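Local coordinates for uncharacterized protein (Parabacteroides merdae, PDB 4MXN), which is of unknown function but is probably a family 28 glycosyl hydrolase, a right-handed parallel beta-helix family whose members cleave pectin-type polysaccharides, at residues T35-S49 against Y63-I76. Residues are numbered along the deposited sequence; the frame is centred on the assembly and turned at random.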
ATOM      1  N   THR A  35       6.131 -14.153  12.739  1.00 24.85           N
ATOM      2  CA  THR A  35       6.365 -13.067  13.712  1.00 24.79           C
ATOM      3  C   THR A  35       5.687 -11.791  13.215  1.00 24.78           C
ATOM      4  O   THR A  35       5.942 -11.400  12.071  1.00 20.53           O
ATOM      5  CB  THR A  35       7.874 -12.824  13.883  1.00 35.35           C
ATOM      6  OG1 THR A  35       8.450 -13.988  14.479  1.00 36.76           O
ATOM      7  CG2 THR A  35       8.186 -11.556  14.706  1.00 35.10           C
ATOM      8  N   LEU A  36       4.836 -11.153  14.038  1.00 18.93           N
ATOM      9  CA  LEU A  36       4.157  -9.908  13.658  1.00 16.00           C
ATOM     10  C   LEU A  36       5.138  -8.749  13.866  1.00 19.97           C
ATOM     11  O   LEU A  36       5.538  -8.474  14.988  1.00 19.50           O
ATOM     12  CB  LEU A  36       2.853  -9.712  14.450  1.00 14.53           C
ATOM     13  CG  LEU A  36       2.010  -8.504  14.034  1.00 17.94           C
ATOM     14  CD1 LEU A  36       1.575  -8.615  12.561  1.00 17.71           C
ATOM     15  CD2 LEU A  36       0.823  -8.283  14.981  1.00 18.99           C
ATOM     16  N   ASN A  37       5.540  -8.104  12.781  1.00 17.78           N
ATOM     17  CA  ASN A  37       6.606  -7.105  12.779  1.00 18.59           C
ATOM     18  C   ASN A  37       6.174  -5.645  12.834  1.00 22.18           C
ATOM     19  O   ASN A  37       7.032  -4.775  12.756  1.00 21.96           O
ATOM     20  CB  ASN A  37       7.419  -7.283  11.495  1.00 18.50           C
ATOM     21  CG  ASN A  37       8.149  -8.589  11.405  1.00 29.21           C
ATOM     22  OD1 ASN A  37       9.005  -8.890  12.229  1.00 22.79           O
ATOM     23  ND2 ASN A  37       7.844  -9.371  10.381  1.00 19.94           N
ATOM     24  N   THR A  38       4.880  -5.364  12.969  1.00 19.56           N
ATOM     25  CA  THR A  38       4.345  -3.997  12.864  1.00 18.43           C
ATOM     26  C   THR A  38       5.122  -2.939  13.678  1.00 21.97           C
ATOM     27  O   THR A  38       5.559  -1.945  13.111  1.00 21.10           O
ATOM     28  CB  THR A  38       2.882  -3.986  13.250  1.00 17.02           C
ATOM     29  OG1 THR A  38       2.267  -5.154  12.699  1.00 18.70           O
ATOM     30  CG2 THR A  38       2.177  -2.728  12.780  1.00 17.22           C
ATOM     31  N   ARG A  39       5.259  -3.152  14.995  1.00 17.35           N
ATOM     32  CA  ARG A  39       5.919  -2.193  15.874  1.00 17.27           C
ATOM     33  C   ARG A  39       7.409  -2.020  15.553  1.00 23.04           C
ATOM     34  O   ARG A  39       7.907  -0.884  15.616  1.00 21.90           O
ATOM     35  CB  ARG A  39       5.709  -2.582  17.342  1.00 18.48           C
ATOM     36  CG  ARG A  39       4.236  -2.408  17.807  1.00 19.66           C
ATOM     37  CD  ARG A  39       3.832  -0.955  18.048  1.00 28.50           C
ATOM     38  NE  ARG A  39       4.528  -0.438  19.223  1.00 47.32           N
ATOM     39  CZ  ARG A  39       3.987  -0.375  20.428  1.00 61.50           C
ATOM     40  NH1 ARG A  39       2.721  -0.718  20.613  1.00 62.03           N
ATOM     41  NH2 ARG A  39       4.701   0.050  21.458  1.00 34.27           N
ATOM     42  N   SER A  40       8.115  -3.107  15.184  1.00 20.33           N
ATOM     43  CA  SER A  40       9.544  -2.999  14.876  1.00 20.39           C
ATOM     44  C   SER A  40       9.753  -2.300  13.530  1.00 25.18           C
ATOM     45  O   SER A  40      10.692  -1.503  13.406  1.00 25.17           O
ATOM     46  CB  SER A  40      10.230  -4.360  14.904  1.00 23.58           C
ATOM     47  OG  SER A  40      10.131  -4.937  16.199  1.00 33.04           O
ATOM     48  N   ILE A  41       8.864  -2.555  12.540  1.00 19.93           N
ATOM     49  CA  ILE A  41       8.944  -1.855  11.242  1.00 18.72           C
ATOM     50  C   ILE A  41       8.684  -0.363  11.485  1.00 23.49           C
ATOM     51  O   ILE A  41       9.422   0.476  10.975  1.00 23.57           O
ATOM     52  CB  ILE A  41       7.949  -2.446  10.185  1.00 20.19           C
ATOM     53  CG1 ILE A  41       8.316  -3.892   9.793  1.00 19.45           C
ATOM     54  CG2 ILE A  41       7.899  -1.523   8.938  1.00 21.54           C
ATOM     55  CD1 ILE A  41       7.199  -4.678   9.046  1.00 18.21           C
ATOM     56  N   GLN A  42       7.620  -0.043  12.276  1.00 20.72           N
ATOM     57  CA  GLN A  42       7.272   1.345  12.575  1.00 21.00           C
ATOM     58  C   GLN A  42       8.435   2.075  13.245  1.00 26.15           C
ATOM     59  O   GLN A  42       8.723   3.221  12.890  1.00 24.08           O
ATOM     60  CB  GLN A  42       6.012   1.444  13.464  1.00 21.94           C
ATOM     61  CG  GLN A  42       5.471   2.877  13.562  1.00 20.98           C
ATOM     62  CD  GLN A  42       5.103   3.385  12.189  1.00 25.06           C
ATOM     63  OE1 GLN A  42       4.271   2.787  11.498  1.00 19.42           O
ATOM     64  NE2 GLN A  42       5.785   4.434  11.720  1.00 19.80           N
ATOM     65  N   ARG A  43       9.077   1.427  14.238  1.00 23.60           N
ATOM     66  CA  ARG A  43      10.207   2.033  14.936  1.00 24.28           C
ATOM     67  C   ARG A  43      11.383   2.255  13.964  1.00 28.31           C
ATOM     68  O   ARG A  43      12.050   3.302  14.027  1.00 28.13           O
ATOM     69  CB  ARG A  43      10.621   1.196  16.154  1.00 24.57           C
ATOM     70  CG  ARG A  43      11.770   1.832  16.965  1.00 40.27           C
ATOM     71  CD  ARG A  43      11.406   3.124  17.704  1.00 49.70           C
ATOM     72  NE  ARG A  43      10.460   2.899  18.800  1.00 59.83           N
ATOM     73  CZ  ARG A  43      10.692   3.172  20.082  1.00 73.02           C
ATOM     74  NH1 ARG A  43      11.857   3.688  20.461  1.00 57.57           N
ATOM     75  NH2 ARG A  43       9.760   2.933  20.995  1.00 57.65           N
ATOM     76  N   ALA A  44      11.611   1.302  13.039  1.00 24.29           N
ATOM     77  CA  ALA A  44      12.676   1.469  12.044  1.00 23.94           C
ATOM     78  C   ALA A  44      12.376   2.692  11.152  1.00 26.34           C
ATOM     79  O   ALA A  44      13.250   3.535  10.959  1.00 25.30           O
ATOM     80  CB  ALA A  44      12.814   0.209  11.202  1.00 24.22           C
ATOM     81  N   VAL A  45      11.100   2.819  10.686  1.00 22.62           N
ATOM     82  CA  VAL A  45      10.662   3.934   9.829  1.00 22.02           C
ATOM     83  C   VAL A  45      10.870   5.252  10.581  1.00 26.82           C
ATOM     84  O   VAL A  45      11.447   6.169  10.012  1.00 25.64           O
ATOM     85  CB  VAL A  45       9.199   3.755   9.327  1.00 24.01           C
ATOM     86  CG1 VAL A  45       8.644   5.058   8.737  1.00 23.77           C
ATOM     87  CG2 VAL A  45       9.123   2.633   8.297  1.00 22.40           C
ATOM     88  N   ASP A  46      10.418   5.321  11.870  1.00 24.50           N
ATOM     89  CA  ASP A  46      10.517   6.505  12.733  1.00 24.07           C
ATOM     90  C   ASP A  46      11.984   6.889  12.976  1.00 27.45           C
ATOM     91  O   ASP A  46      12.332   8.073  12.886  1.00 25.09           O
ATOM     92  CB  ASP A  46       9.795   6.271  14.074  1.00 25.47           C
ATOM     93  CG  ASP A  46       8.287   6.100  13.982  1.00 32.03           C
ATOM     94  OD1 ASP A  46       7.723   6.343  12.894  1.00 31.73           O
ATOM     95  OD2 ASP A  46       7.675   5.686  14.992  1.00 37.26           O
ATOM     96  N   TYR A  47      12.834   5.895  13.292  1.00 25.06           N
ATOM     97  CA  TYR A  47      14.263   6.116  13.524  1.00 25.67           C
ATOM     98  C   TYR A  47      14.929   6.689  12.265  1.00 31.20           C
ATOM     99  O   TYR A  47      15.641   7.692  12.358  1.00 31.31           O
ATOM    100  CB  TYR A  47      14.949   4.799  13.940  1.00 27.12           C
ATOM    101  CG  TYR A  47      16.449   4.916  14.127  1.00 31.66           C
ATOM    102  CD1 TYR A  47      16.991   5.337  15.339  1.00 34.48           C
ATOM    103  CD2 TYR A  47      17.328   4.579  13.101  1.00 32.19           C
ATOM    104  CE1 TYR A  47      18.369   5.445  15.515  1.00 36.26           C
ATOM    105  CE2 TYR A  47      18.706   4.681  13.266  1.00 34.38           C
ATOM    106  CZ  TYR A  47      19.224   5.126  14.471  1.00 42.23           C
ATOM    107  OH  TYR A  47      20.586   5.228  14.628  1.00 39.96           O
ATOM    108  N   ILE A  48      14.686   6.056  11.087  1.00 26.45           N
ATOM    109  CA  ILE A  48      15.273   6.468   9.798  1.00 25.86           C
ATOM    110  C   ILE A  48      14.851   7.919   9.472  1.00 30.48           C
ATOM    111  O   ILE A  48      15.719   8.734   9.135  1.00 30.87           O
ATOM    112  CB  ILE A  48      14.948   5.459   8.649  1.00 27.79           C
ATOM    113  CG1 ILE A  48      15.538   4.064   8.969  1.00 27.75           C
ATOM    114  CG2 ILE A  48      15.482   5.970   7.288  1.00 27.93           C
ATOM    115  CD1 ILE A  48      14.957   2.896   8.142  1.00 35.36           C
ATOM    116  N   SER A  49      13.560   8.263   9.671  1.00 28.19           N
ATOM    117  CA  SER A  49      13.076   9.635   9.457  1.00 29.27           C
ATOM    118  C   SER A  49      13.788  10.629  10.409  1.00 35.67           C
ATOM    119  O   SER A  49      14.189  11.696   9.963  1.00 36.22           O
ATOM    120  CB  SER A  49      11.563   9.716   9.633  1.00 31.63           C
ATOM    121  OG  SER A  49      11.070  10.936   9.108  1.00 36.55           O
ATOM    122  N   TYR A  63       7.367 -11.269   5.518  1.00 22.47           N
ATOM    123  CA  TYR A  63       7.309 -10.383   6.669  1.00 21.33           C
ATOM    124  C   TYR A  63       5.863 -10.082   7.018  1.00 24.15           C
ATOM    125  O   TYR A  63       5.185  -9.336   6.305  1.00 23.86           O
ATOM    126  CB  TYR A  63       8.087  -9.087   6.401  1.00 22.12           C
ATOM    127  CG  TYR A  63       9.557  -9.300   6.082  1.00 23.98           C
ATOM    128  CD1 TYR A  63       9.986  -9.489   4.767  1.00 26.57           C
ATOM    129  CD2 TYR A  63      10.525  -9.226   7.080  1.00 23.48           C
ATOM    130  CE1 TYR A  63      11.338  -9.648   4.462  1.00 28.07           C
ATOM    131  CE2 TYR A  63      11.882  -9.344   6.780  1.00 24.45           C
ATOM    132  CZ  TYR A  63      12.282  -9.567   5.472  1.00 32.65           C
ATOM    133  OH  TYR A  63      13.612  -9.702   5.165  1.00 37.78           O
ATOM    134  N   LEU A  64       5.379 -10.677   8.106  1.00 20.10           N
ATOM    135  CA  LEU A  64       4.016 -10.475   8.576  1.00 18.84           C
ATOM    136  C   LEU A  64       3.902  -9.089   9.190  1.00 21.19           C
ATOM    137  O   LEU A  64       4.787  -8.691   9.942  1.00 19.79           O
ATOM    138  CB  LEU A  64       3.651 -11.552   9.611  1.00 18.36           C
ATOM    139  CG  LEU A  64       2.170 -11.679   9.994  1.00 22.45           C
ATOM    140  CD1 LEU A  64       1.328 -12.256   8.851  1.00 21.26           C
ATOM    141  CD2 LEU A  64       2.023 -12.592  11.230  1.00 25.09           C
ATOM    142  N   THR A  65       2.817  -8.361   8.872  1.00 16.78           N
ATOM    143  CA  THR A  65       2.658  -7.007   9.417  1.00 15.14           C
ATOM    144  C   THR A  65       1.206  -6.546   9.431  1.00 18.25           C
ATOM    145  O   THR A  65       0.374  -7.002   8.638  1.00 16.81           O
ATOM    146  CB  THR A  65       3.512  -5.975   8.599  1.00 18.31           C
ATOM    147  OG1 THR A  65       3.520  -4.722   9.287  1.00 23.33           O
ATOM    148  CG2 THR A  65       2.993  -5.756   7.177  1.00 18.50           C
ATOM    149  N   GLY A  66       0.963  -5.571  10.300  1.00 15.75           N
ATOM    150  CA  GLY A  66      -0.249  -4.777  10.332  1.00 15.09           C
ATOM    151  C   GLY A  66       0.066  -3.471   9.614  1.00 19.08           C
ATOM    152  O   GLY A  66       1.050  -3.389   8.861  1.00 18.56           O
ATOM    153  N   SER A  67      -0.728  -2.420   9.875  1.00 16.16           N
ATOM    154  CA  SER A  67      -0.546  -1.109   9.234  1.00 15.64           C
ATOM    155  C   SER A  67       0.736  -0.411   9.652  1.00 20.61           C
ATOM    156  O   SER A  67       1.041  -0.268  10.838  1.00 18.46           O
ATOM    157  CB  SER A  67      -1.743  -0.208   9.512  1.00 20.22           C
ATOM    158  OG  SER A  67      -2.856  -0.731   8.807  1.00 25.54           O
ATOM    159  N   ILE A  68       1.497   0.015   8.635  1.00 18.60           N
ATOM    160  CA  ILE A  68       2.760   0.754   8.775  1.00 18.69           C
ATOM    161  C   ILE A  68       2.538   2.182   8.338  1.00 22.84           C
ATOM    162  O   ILE A  68       2.016   2.408   7.242  1.00 22.07           O
ATOM    163  CB  ILE A  68       3.883   0.093   7.922  1.00 20.77           C
ATOM    164  CG1 ILE A  68       4.113  -1.396   8.283  1.00 19.80           C
ATOM    165  CG2 ILE A  68       5.178   0.921   7.967  1.00 19.78           C
ATOM    166  CD1 ILE A  68       4.647  -2.262   7.093  1.00 25.16           C
ATOM    167  N   GLU A  69       2.950   3.151   9.174  1.00 21.20           N
ATOM    168  CA  GLU A  69       2.854   4.552   8.827  1.00 21.50           C
ATOM    169  C   GLU A  69       4.205   5.031   8.281  1.00 26.00           C
ATOM    170  O   GLU A  69       5.188   5.130   9.023  1.00 24.36           O
ATOM    171  CB  GLU A  69       2.406   5.389  10.019  1.00 23.79           C
ATOM    172  CG  GLU A  69       2.255   6.856   9.652  1.00 33.16           C
ATOM    173  CD  GLU A  69       1.752   7.810  10.714  1.00 36.94           C
ATOM    174  OE1 GLU A  69       1.774   7.464  11.915  1.00 30.08           O
ATOM    175  OE2 GLU A  69       1.390   8.946  10.340  1.00 31.10           O
ATOM    176  N   LEU A  70       4.251   5.303   6.974  1.00 23.04           N
ATOM    177  CA  LEU A  70       5.455   5.804   6.312  1.00 23.42           C
ATOM    178  C   LEU A  70       5.683   7.262   6.758  1.00 25.10           C
ATOM    179  O   LEU A  70       4.716   7.998   6.970  1.00 24.07           O
ATOM    180  CB  LEU A  70       5.274   5.677   4.775  1.00 23.66           C
ATOM    181  CG  LEU A  70       6.474   5.784   3.846  1.00 29.04           C
ATOM    182  CD1 LEU A  70       7.733   5.076   4.402  1.00 27.94           C
ATOM    183  CD2 LEU A  70       6.107   5.228   2.465  1.00 32.89           C
ATOM    184  N   LYS A  71       6.938   7.640   7.000  1.00 20.19           N
ATOM    185  CA  LYS A  71       7.254   8.999   7.470  1.00 20.84           C
ATOM    186  C   LYS A  71       8.100   9.729   6.449  1.00 23.17           C
ATOM    187  O   LYS A  71       8.735   9.084   5.629  1.00 21.91           O
ATOM    188  CB  LYS A  71       7.964   8.975   8.837  1.00 23.61           C
ATOM    189  CG  LYS A  71       7.129   8.350   9.976  1.00 24.16           C
ATOM    190  CD  LYS A  71       5.957   9.238  10.424  1.00 27.26           C
ATOM    191  CE  LYS A  71       5.149   8.620  11.536  1.00 30.28           C
ATOM    192  NZ  LYS A  71       5.892   8.570  12.823  1.00 29.15           N
ATOM    193  N   SER A  72       8.133  11.074   6.520  1.00 20.34           N
ATOM    194  CA  SER A  72       8.885  11.918   5.595  1.00 19.98           C
ATOM    195  C   SER A  72      10.336  11.486   5.447  1.00 25.23           C
ATOM    196  O   SER A  72      10.999  11.164   6.435  1.00 25.04           O
ATOM    197  CB  SER A  72       8.832  13.380   6.026  1.00 22.57           C
ATOM    198  OG  SER A  72       7.506  13.877   5.924  1.00 30.61           O
ATOM    199  N   ASN A  73      10.802  11.451   4.185  1.00 21.56           N
ATOM    200  CA  ASN A  73      12.169  11.151   3.745  1.00 22.48           C
ATOM    201  C   ASN A  73      12.526   9.669   3.884  1.00 25.70           C
ATOM    202  O   ASN A  73      13.699   9.314   3.761  1.00 25.25           O
ATOM    203  CB  ASN A  73      13.201  12.042   4.456  1.00 22.42           C
ATOM    204  CG  ASN A  73      12.880  13.496   4.296  1.00 35.81           C
ATOM    205  OD1 ASN A  73      12.651  13.975   3.186  1.00 31.69           O
ATOM    206  ND2 ASN A  73      12.773  14.206   5.397  1.00 29.41           N
ATOM    207  N   VAL A  74      11.511   8.803   4.030  1.00 19.93           N
ATOM    208  CA  VAL A  74      11.714   7.362   4.138  1.00 20.57           C
ATOM    209  C   VAL A  74      11.129   6.674   2.918  1.00 23.03           C
ATOM    210  O   VAL A  74      10.033   7.009   2.488  1.00 21.12           O
ATOM    211  CB  VAL A  74      11.119   6.764   5.448  1.00 25.82           C
ATOM    212  CG1 VAL A  74      11.358   5.251   5.545  1.00 25.35           C
ATOM    213  CG2 VAL A  74      11.675   7.473   6.684  1.00 26.71           C
ATOM    214  N   THR A  75      11.873   5.717   2.377  1.00 20.93           N
ATOM    215  CA  THR A  75      11.467   4.832   1.296  1.00 19.84           C
ATOM    216  C   THR A  75      11.537   3.407   1.824  1.00 24.78           C
ATOM    217  O   THR A  75      12.535   3.019   2.431  1.00 24.33           O
ATOM    218  CB  THR A  75      12.339   5.049   0.040  1.00 27.14           C
ATOM    219  OG1 THR A  75      11.974   6.299  -0.541  1.00 22.14           O
ATOM    220  CG2 THR A  75      12.138   3.944  -1.019  1.00 24.98           C
ATOM    221  N   ILE A  76      10.478   2.628   1.594  1.00 22.85           N
ATOM    222  CA  ILE A  76      10.445   1.220   1.953  1.00 22.80           C
ATOM    223  C   ILE A  76      10.727   0.435   0.688  1.00 24.59           C
ATOM    224  O   ILE A  76      10.047   0.626  -0.318  1.00 23.80           O
ATOM    225  CB  ILE A  76       9.100   0.808   2.630  1.00 26.37           C
ATOM    226  CG1 ILE A  76       9.049   1.320   4.102  1.00 26.75           C
ATOM    227  CG2 ILE A  76       8.890  -0.732   2.560  1.00 28.01           C
ATOM    228  CD1 ILE A  76       7.633   1.278   4.766  1.00 24.73           C
TER
HETATM  229  O   HOH W   1       6.992 -12.264   9.856  1.00 21.27           O
HETATM  230  O   HOH W   2       2.274   1.059  12.674  1.00 23.98           O
HETATM  231  O   HOH W   3      13.420  13.615   8.223  1.00 32.28           O
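Leu64 O receives the backbone N-H of Asn37 at 3.0 Å, just before helix 38-49 begins, and a weaker bond from Asn37 ND2; Asn37 OD1 turns instead to the backbone of Lys30. Leu36 CD1 rests on the Thr65 backbone. Gly66 N donates to Thr38 OG1 (2.8 Å); a CB at Gly66 would lie tightly against that hydroxyl, so glycine suits the place. The hydroxyl lies beside its own backbone N (chi1 -40°), which leaves the methyl CG2 against Ser67 O. Buried Ile68 meets Ile41, CG2 to CG2 at 3.8 Å, the two branched chains crossing at about a right angle. Glu69 N donates to Gln42 OE1 at 2.7 Å. In return Gln42 NE2 donates to Glu69 O at 2.8 Å, and both bonds lie in the carbonyl planes, on lone pairs. A primary amide, donor and acceptor on one flat group, suits this two-way pairing, and the bend at chi2 (60°) delivers it. Were Gln42 an alanine, both Glu69 backbone groups would probably lose these mates, and Asp46 OD1 one of its two donors. Lys71 folds over Val45 CG1 so that NZ reaches Asp46 OD1 at 2.9 Å; Gln42 NE2 meets the same oxygen from the opposite face of the carboxylate. Ser49, small enough for close approach, gives its hydroxyl to Ser72 O at 2.7 Å in the turn from Lys71 to Val74. Val74 CG2 packs against Val45 O and Ser49 N, and Ile76 CD1 touches Val45 CG2. The helix thus covers the N-terminal end of the parallel beta-helix, its apolar face closed over Ile68, Val74 and Ile76, while its side-chain amides and hydroxyls meet backbone groups of Leu64, Gly66, Glu69 and Ser72, a chemistry consistent with an end cap.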